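Local structure of Sso-CP2 metallo-carboxypetidase (4MMO) at residues 177-182 with 345-350; 232-237 with 314-319; 242-247 with 371-376. The protein probably acts as a zinc-dependent metallo-carboxypeptidase of the M20 family, trimming residues from the C-terminal end of peptides. All blocks are in the same frame, centred on the assembly; numbering follows the deposited sequence.

Interaction 1 (177-182 with 345-350)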
# COMPACT_ATOMS: atom_id res chain seq x y z
N LEU A 177 -18.29 -0.49 30.16
CA LEU A 177 -17.80 -1.40 31.18
C LEU A 177 -16.64 -2.26 30.72
O LEU A 177 -16.39 -3.33 31.29
CB LEU A 177 -18.94 -2.31 31.64
CG LEU A 177 -20.25 -1.62 32.01
CD1 LEU A 177 -21.25 -2.63 32.54
CD2 LEU A 177 -20.01 -0.52 33.04
N GLY A 178 -15.92 -1.82 29.69
CA GLY A 178 -14.79 -2.59 29.21
C GLY A 178 -14.22 -2.13 27.88
O GLY A 178 -14.61 -1.09 27.35
N VAL A 179 -13.29 -2.91 27.36
CA VAL A 179 -12.67 -2.63 26.07
C VAL A 179 -12.27 -3.93 25.38
O VAL A 179 -12.05 -4.95 26.03
CB VAL A 179 -11.39 -1.79 26.23
CG1 VAL A 179 -11.71 -0.43 26.82
CG2 VAL A 179 -10.37 -2.52 27.09
N LYS A 180 -12.17 -3.88 24.06
CA LYS A 180 -11.57 -4.97 23.32
C LYS A 180 -10.05 -4.88 23.46
O LYS A 180 -9.51 -3.79 23.66
CB LYS A 180 -11.97 -4.92 21.85
CG LYS A 180 -13.42 -5.31 21.59
CD LYS A 180 -13.66 -5.57 20.12
CE LYS A 180 -15.13 -5.77 19.81
NZ LYS A 180 -15.34 -6.03 18.35
N GLY A 181 -9.38 -6.02 23.38
CA GLY A 181 -7.94 -6.06 23.43
C GLY A 181 -7.36 -5.69 22.08
O GLY A 181 -8.10 -5.38 21.15
N LEU A 182 -6.03 -5.74 21.97
CA LEU A 182 -5.38 -5.31 20.74
C LEU A 182 -4.01 -5.96 20.53
O LEU A 182 -3.26 -6.17 21.48
CB LEU A 182 -5.23 -3.79 20.74
CG LEU A 182 -4.72 -3.15 19.44
CD1 LEU A 182 -5.60 -3.52 18.25
CD2 LEU A 182 -4.67 -1.65 19.61
N TYR A 345 -4.99 -6.07 26.69
CA TYR A 345 -5.91 -7.11 27.12
C TYR A 345 -7.36 -6.64 26.97
O TYR A 345 -7.65 -5.47 27.21
CB TYR A 345 -5.66 -7.48 28.58
CG TYR A 345 -4.33 -8.14 28.84
CD1 TYR A 345 -3.20 -7.38 29.12
CD2 TYR A 345 -4.20 -9.52 28.82
CE1 TYR A 345 -1.98 -7.99 29.37
CE2 TYR A 345 -2.98 -10.13 29.06
CZ TYR A 345 -1.88 -9.36 29.33
OH TYR A 345 -0.66 -9.97 29.57
N PRO A 346 -8.27 -7.54 26.57
CA PRO A 346 -9.69 -7.20 26.62
C PRO A 346 -10.19 -7.19 28.06
O PRO A 346 -9.57 -7.82 28.92
CB PRO A 346 -10.35 -8.35 25.85
CG PRO A 346 -9.44 -9.50 26.06
CD PRO A 346 -8.05 -8.91 26.08
N VAL A 347 -11.29 -6.48 28.32
CA VAL A 347 -11.81 -6.30 29.67
C VAL A 347 -13.32 -6.16 29.64
O VAL A 347 -13.87 -5.51 28.75
CB VAL A 347 -11.24 -5.03 30.34
CG1 VAL A 347 -11.87 -4.80 31.71
CG2 VAL A 347 -9.74 -5.12 30.47
N ARG A 348 -13.98 -6.75 30.64
CA ARG A 348 -15.40 -6.53 30.89
C ARG A 348 -15.64 -6.60 32.39
O ARG A 348 -15.27 -7.58 33.03
CB ARG A 348 -16.24 -7.59 30.18
CG ARG A 348 -16.61 -7.22 28.77
CD ARG A 348 -17.39 -8.32 28.10
NE ARG A 348 -17.49 -8.09 26.67
CZ ARG A 348 -17.60 -9.05 25.76
NH1 ARG A 348 -17.64 -10.33 26.12
NH2 ARG A 348 -17.68 -8.73 24.47
N THR A 349 -16.26 -5.56 32.94
CA THR A 349 -16.50 -5.49 34.37
C THR A 349 -18.00 -5.46 34.66
O THR A 349 -18.82 -5.30 33.76
CB THR A 349 -15.83 -4.26 35.00
OG1 THR A 349 -16.45 -3.07 34.50
CG2 THR A 349 -14.35 -4.24 34.67
N SER A 350 -18.34 -5.59 35.94
CA SER A 350 -19.73 -5.71 36.36
C SER A 350 -20.48 -4.39 36.35
O SER A 350 -19.95 -3.34 36.72
CB SER A 350 -19.80 -6.32 37.76
OG SER A 350 -21.09 -6.13 38.31
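V179 and V347 face each other as an antiparallel hydrogen-bonded pair, their side chains side by side on one face of the sheet. V347 N reaches V179 O at 2.9 Å, in the carbonyl plane; the return bond from V179 N to V347 O, at 3.0 Å, is more bent, with 139° at the hydrogen and the donor tilted out of the carbonyl plane. V179 turns CG1 anti to its own carbonyl carbon (chi1 -63°), which sets CG2 in the inner position, alongside V347 CB at 4.2 Å and near Y345 O. One step on, G178 and R348 form the non-hydrogen-bonded pair, and the bare CA of G178 comes within 3.1 Å of V347 O as a CA-H...O contact. Beyond it T349 N donates to L177 O at 2.8 Å, nearly in line with the carbonyl bond. At the other end P346 CB is 3.5 Å from G181 N and its CD packs against the bare CA of G181, where a side chain would run into that ring. The two runs probably form the paired linker between catalytic and dimerisation (lid) domains, as in other M20 peptidases. Helix 383-389 packs on the valine face, touching V347 through V387 and Y388. T349 OG1, although beside L177 O, bonds to A395 O, in the six-stranded mixed sheet that also carries the zinc ligand H71. K180 extends to the other side of the sheet, where its NZ is held by the carbonyls of L276 and Y279, and its side chain also packs on P202 of the second subunit.

Interaction 2 (232-237 with 314-319)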
# COMPACT_ATOMS: atom_id res chain seq x y z
N ASP A 232 -10.67 -20.26 20.78
CA ASP A 232 -10.75 -21.18 21.92
C ASP A 232 -10.91 -20.44 23.26
O ASP A 232 -11.63 -20.90 24.14
CB ASP A 232 -9.53 -22.09 21.98
CG ASP A 232 -9.50 -23.12 20.86
OD1 ASP A 232 -10.55 -23.32 20.20
OD2 ASP A 232 -8.44 -23.74 20.64
N ASP A 233 -10.23 -19.31 23.40
CA ASP A 233 -10.25 -18.55 24.64
C ASP A 233 -11.41 -17.56 24.69
O ASP A 233 -11.61 -16.87 25.70
CB ASP A 233 -8.93 -17.79 24.82
CG ASP A 233 -7.80 -18.68 25.33
OD1 ASP A 233 -7.82 -19.89 25.05
OD2 ASP A 233 -6.90 -18.15 26.02
N VAL A 234 -12.17 -17.46 23.60
CA VAL A 234 -13.30 -16.53 23.53
C VAL A 234 -14.48 -17.13 24.30
O VAL A 234 -14.99 -18.18 23.93
CB VAL A 234 -13.70 -16.24 22.07
CG1 VAL A 234 -15.02 -15.46 22.00
CG2 VAL A 234 -12.60 -15.47 21.36
N ARG A 235 -14.90 -16.45 25.36
CA ARG A 235 -15.98 -16.96 26.20
C ARG A 235 -17.35 -16.42 25.80
O ARG A 235 -17.46 -15.34 25.22
CB ARG A 235 -15.71 -16.64 27.68
CG ARG A 235 -15.77 -15.15 28.05
CD ARG A 235 -16.24 -14.99 29.50
NE ARG A 235 -16.17 -13.61 29.97
CZ ARG A 235 -17.11 -12.70 29.78
NH1 ARG A 235 -18.22 -12.99 29.11
NH2 ARG A 235 -16.95 -11.47 30.25
N GLU A 236 -18.39 -17.19 26.10
CA GLU A 236 -19.75 -16.77 25.83
C GLU A 236 -20.09 -15.53 26.65
O GLU A 236 -19.49 -15.29 27.70
CB GLU A 236 -20.72 -17.90 26.18
CG GLU A 236 -20.79 -18.20 27.67
CD GLU A 236 -21.31 -19.60 27.96
OE1 GLU A 236 -22.20 -20.07 27.23
OE2 GLU A 236 -20.82 -20.22 28.93
N LEU A 237 -21.04 -14.74 26.17
CA LEU A 237 -21.52 -13.58 26.89
C LEU A 237 -22.33 -14.02 28.10
O LEU A 237 -22.93 -15.09 28.07
CB LEU A 237 -22.40 -12.72 25.99
CG LEU A 237 -21.76 -12.27 24.68
CD1 LEU A 237 -22.81 -11.63 23.78
CD2 LEU A 237 -20.61 -11.31 24.95
N PRO A 314 -12.76 -11.00 25.66
CA PRO A 314 -12.44 -11.92 26.76
C PRO A 314 -12.64 -13.37 26.34
O PRO A 314 -13.64 -13.61 25.65
CB PRO A 314 -13.44 -11.53 27.85
CG PRO A 314 -13.81 -10.12 27.55
CD PRO A 314 -13.79 -10.02 26.05
N ASN A 315 -11.77 -14.32 26.70
CA ASN A 315 -10.59 -14.11 27.52
C ASN A 315 -9.31 -14.23 26.70
O ASN A 315 -8.34 -14.85 27.13
CB ASN A 315 -10.56 -15.15 28.64
CG ASN A 315 -11.71 -15.00 29.62
OD1 ASN A 315 -11.91 -13.92 30.19
ND2 ASN A 315 -12.48 -16.06 29.81
N GLN A 316 -9.31 -13.65 25.50
CA GLN A 316 -8.14 -13.73 24.63
C GLN A 316 -6.96 -12.97 25.22
O GLN A 316 -7.12 -11.86 25.73
CB GLN A 316 -8.45 -13.19 23.24
CG GLN A 316 -9.43 -14.03 22.44
CD GLN A 316 -9.71 -13.41 21.09
OE1 GLN A 316 -10.16 -12.26 21.01
NE2 GLN A 316 -9.44 -14.15 20.02
N ASP A 317 -5.78 -13.57 25.14
CA ASP A 317 -4.54 -12.97 25.59
C ASP A 317 -3.75 -12.57 24.35
O ASP A 317 -3.43 -13.42 23.53
CB ASP A 317 -3.76 -13.99 26.42
CG ASP A 317 -2.50 -13.42 27.04
OD1 ASP A 317 -1.92 -12.45 26.49
OD2 ASP A 317 -2.07 -13.95 28.08
N PRO A 318 -3.41 -11.27 24.22
CA PRO A 318 -2.73 -10.84 23.00
C PRO A 318 -1.38 -11.52 22.79
O PRO A 318 -1.02 -11.84 21.65
CB PRO A 318 -2.55 -9.33 23.22
CG PRO A 318 -2.65 -9.14 24.69
CD PRO A 318 -3.63 -10.15 25.15
N TYR A 319 -0.65 -11.77 23.87
CA TYR A 319 0.63 -12.47 23.77
C TYR A 319 0.41 -13.91 23.30
O TYR A 319 1.23 -14.46 22.56
CB TYR A 319 1.38 -12.43 25.10
CG TYR A 319 1.79 -11.03 25.50
CD1 TYR A 319 2.94 -10.45 24.97
CD2 TYR A 319 1.04 -10.28 26.39
CE1 TYR A 319 3.32 -9.18 25.32
CE2 TYR A 319 1.42 -9.00 26.75
CZ TYR A 319 2.56 -8.45 26.20
OH TYR A 319 2.96 -7.18 26.55
O HOH W 1 -5.68 -16.10 23.72
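V234 lays its CG2 methyl along the side chain of Q316, 3.6 Å from both CG and CD, both running the same way. The Q316 amide beyond is held at both ends, OE1 by V313 N and NE2 by F230 O. The peptide bond between P314 and N315 is cis, which puts its C=O and N-H on the same side, toward 232-237. N315 N donates to D233 O at 2.7 Å, and R235 N to P314 O at 3.1 Å, the latter almost straight at 168°. R235 crosses this turn obliquely: CG is 3.8 Å from N315 ND2 and NE 4.0 Å from P314 CB, while NH1 bonds E236 O in the guanidinium plane and makes a salt bridge with E241. An alanine here is likely to uncover P314 CB and the N315 amide and to leave E241 to its long, weak pairing with R348. A water accepting from D317 N, at the N-cap of helix 318-331, gives a weak bond to D233 OD2. Both direct bonds are main chain to main chain, so the pairing probably relies on the cis peptide; side chains add van der Waals cover, partly from R235 CG and the V234 methyl.

Interaction 3 (242-247 with 371-376)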
# COMPACT_ATOMS: atom_id res chain seq x y z
N ARG A 242 -25.68 -9.97 27.29
CA ARG A 242 -26.58 -10.16 26.15
C ARG A 242 -27.73 -9.16 26.20
O ARG A 242 -28.20 -8.68 25.17
CB ARG A 242 -27.12 -11.59 26.11
CG ARG A 242 -26.12 -12.62 25.63
CD ARG A 242 -26.80 -13.94 25.28
NE ARG A 242 -27.21 -14.69 26.46
CZ ARG A 242 -26.45 -15.57 27.11
NH1 ARG A 242 -25.21 -15.82 26.71
NH2 ARG A 242 -26.93 -16.20 28.18
N GLU A 243 -28.18 -8.86 27.42
CA GLU A 243 -29.26 -7.90 27.61
C GLU A 243 -28.84 -6.49 27.18
O GLU A 243 -29.58 -5.81 26.46
CB GLU A 243 -29.68 -7.87 29.08
N LEU A 244 -27.65 -6.07 27.60
CA LEU A 244 -27.16 -4.73 27.27
C LEU A 244 -27.00 -4.56 25.77
O LEU A 244 -27.28 -3.49 25.22
CB LEU A 244 -25.83 -4.46 27.99
CG LEU A 244 -25.90 -4.43 29.52
CD1 LEU A 244 -24.50 -4.31 30.12
CD2 LEU A 244 -26.78 -3.30 30.02
N ILE A 245 -26.56 -5.62 25.09
CA ILE A 245 -26.40 -5.58 23.64
C ILE A 245 -27.76 -5.39 22.98
O ILE A 245 -27.87 -4.70 21.96
CB ILE A 245 -25.71 -6.85 23.12
CG1 ILE A 245 -24.25 -6.87 23.58
CG2 ILE A 245 -25.78 -6.93 21.59
CD1 ILE A 245 -23.54 -8.18 23.32
N LYS A 246 -28.79 -6.00 23.56
CA LYS A 246 -30.15 -5.88 23.04
C LYS A 246 -30.67 -4.45 23.16
O LYS A 246 -31.42 -3.98 22.32
CB LYS A 246 -31.09 -6.84 23.78
N LYS A 247 -30.25 -3.76 24.22
CA LYS A 247 -30.69 -2.39 24.47
C LYS A 247 -29.86 -1.36 23.71
O LYS A 247 -30.26 -0.21 23.58
CB LYS A 247 -30.63 -2.08 25.97
CG LYS A 247 -31.56 -2.93 26.82
CD LYS A 247 -31.32 -2.67 28.30
CE LYS A 247 -31.99 -3.72 29.17
NZ LYS A 247 -31.02 -4.34 30.13
N PRO A 371 -29.02 6.87 30.79
CA PRO A 371 -27.67 6.55 30.33
C PRO A 371 -27.61 5.24 29.56
O PRO A 371 -28.24 4.26 29.95
CB PRO A 371 -26.87 6.41 31.64
CG PRO A 371 -27.64 7.18 32.64
CD PRO A 371 -29.08 7.01 32.26
N GLN A 372 -26.86 5.22 28.46
CA GLN A 372 -26.70 4.02 27.65
C GLN A 372 -25.47 3.24 28.12
O GLN A 372 -24.36 3.75 28.11
CB GLN A 372 -26.59 4.39 26.18
CG GLN A 372 -27.80 5.15 25.66
CD GLN A 372 -29.09 4.37 25.82
OE1 GLN A 372 -29.27 3.31 25.22
NE2 GLN A 372 -29.99 4.88 26.66
N VAL A 373 -25.70 2.00 28.53
CA VAL A 373 -24.69 1.17 29.15
C VAL A 373 -24.31 0.03 28.21
O VAL A 373 -25.17 -0.76 27.83
CB VAL A 373 -25.22 0.56 30.47
CG1 VAL A 373 -24.11 -0.18 31.22
CG2 VAL A 373 -25.82 1.63 31.36
N ILE A 374 -23.04 -0.04 27.82
CA ILE A 374 -22.56 -1.14 26.98
C ILE A 374 -21.45 -1.91 27.70
O ILE A 374 -20.71 -1.33 28.50
CB ILE A 374 -22.07 -0.64 25.61
CG1 ILE A 374 -21.03 0.47 25.78
CG2 ILE A 374 -23.25 -0.15 24.80
CD1 ILE A 374 -20.36 0.88 24.47
N PRO A 375 -21.34 -3.22 27.43
CA PRO A 375 -20.39 -4.05 28.18
C PRO A 375 -18.93 -3.75 27.84
O PRO A 375 -18.05 -4.06 28.64
CB PRO A 375 -20.77 -5.47 27.75
CG PRO A 375 -21.37 -5.31 26.40
CD PRO A 375 -22.07 -3.99 26.41
N ASN A 376 -18.69 -3.17 26.68
CA ASN A 376 -17.35 -2.76 26.27
C ASN A 376 -17.41 -1.93 25.00
O ASN A 376 -18.38 -2.00 24.25
CB ASN A 376 -16.45 -3.98 26.03
CG ASN A 376 -16.96 -4.87 24.92
OD1 ASN A 376 -17.75 -5.79 25.16
ND2 ASN A 376 -16.52 -4.61 23.69
O HOH W 2 -26.98 -1.03 26.06
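L244, in the last turn of helix 239-247, comes up against V373 and P375, its CA 5.8 Å from the CA of I374, where the backbones are nearest. The arrangement is a helix end laid beside a small two-stranded parallel sheet, 174-176 with 372-374: I374 and Q372 bond to the neighbouring strand through their main chains, and V373 O is turned to the helix instead. L244 spreads over that carbonyl, CB at 3.8 Å and CD2 at 3.7 Å from V373 O. With CG anti to the carbonyl carbon (chi1 -63°), the CD2 branch meets V373 CB obliquely at 4.2 Å, while CB rests against P375 CD. The proline ring thus bridges two helix residues, because its CG approaches I245 CG1 at 4.3 Å. V373 also packs on I175 and on I360 of helix 354-367, and I245 on A273 of helix 269-278, so the apolar patch is continuous with neighbouring elements. At the outer margin Q372, bent at chi2, brings OE1 toward K247 O; both are acceptors and do not bond, and Q372 NE2 finds E370 O. The polar link between the two segments is one water, which donates to L244 O at 2.6 Å and to V373 O at 2.5 Å.

The linker pairing of interaction 1 stands between the other two. P346 CD lies 3.1 Å from Q316 O, joining it to interaction 2, whose centre is about 11 Å away. Toward interaction 3, R348 NE probably bonds N376 OD1 at 2.8 Å and L177 N probably bonds I374 O at 3.0 Å, so the small parallel sheet runs on into the linker. Interactions 2 and 3, with centres about 19 Å apart, still meet where L237 CD1 touches I245 CD1 at 3.6 Å. Interaction 1 is the one near the metal: the V179 side chain is about 10 Å from the zinc ion bound by H71, D104 and E163.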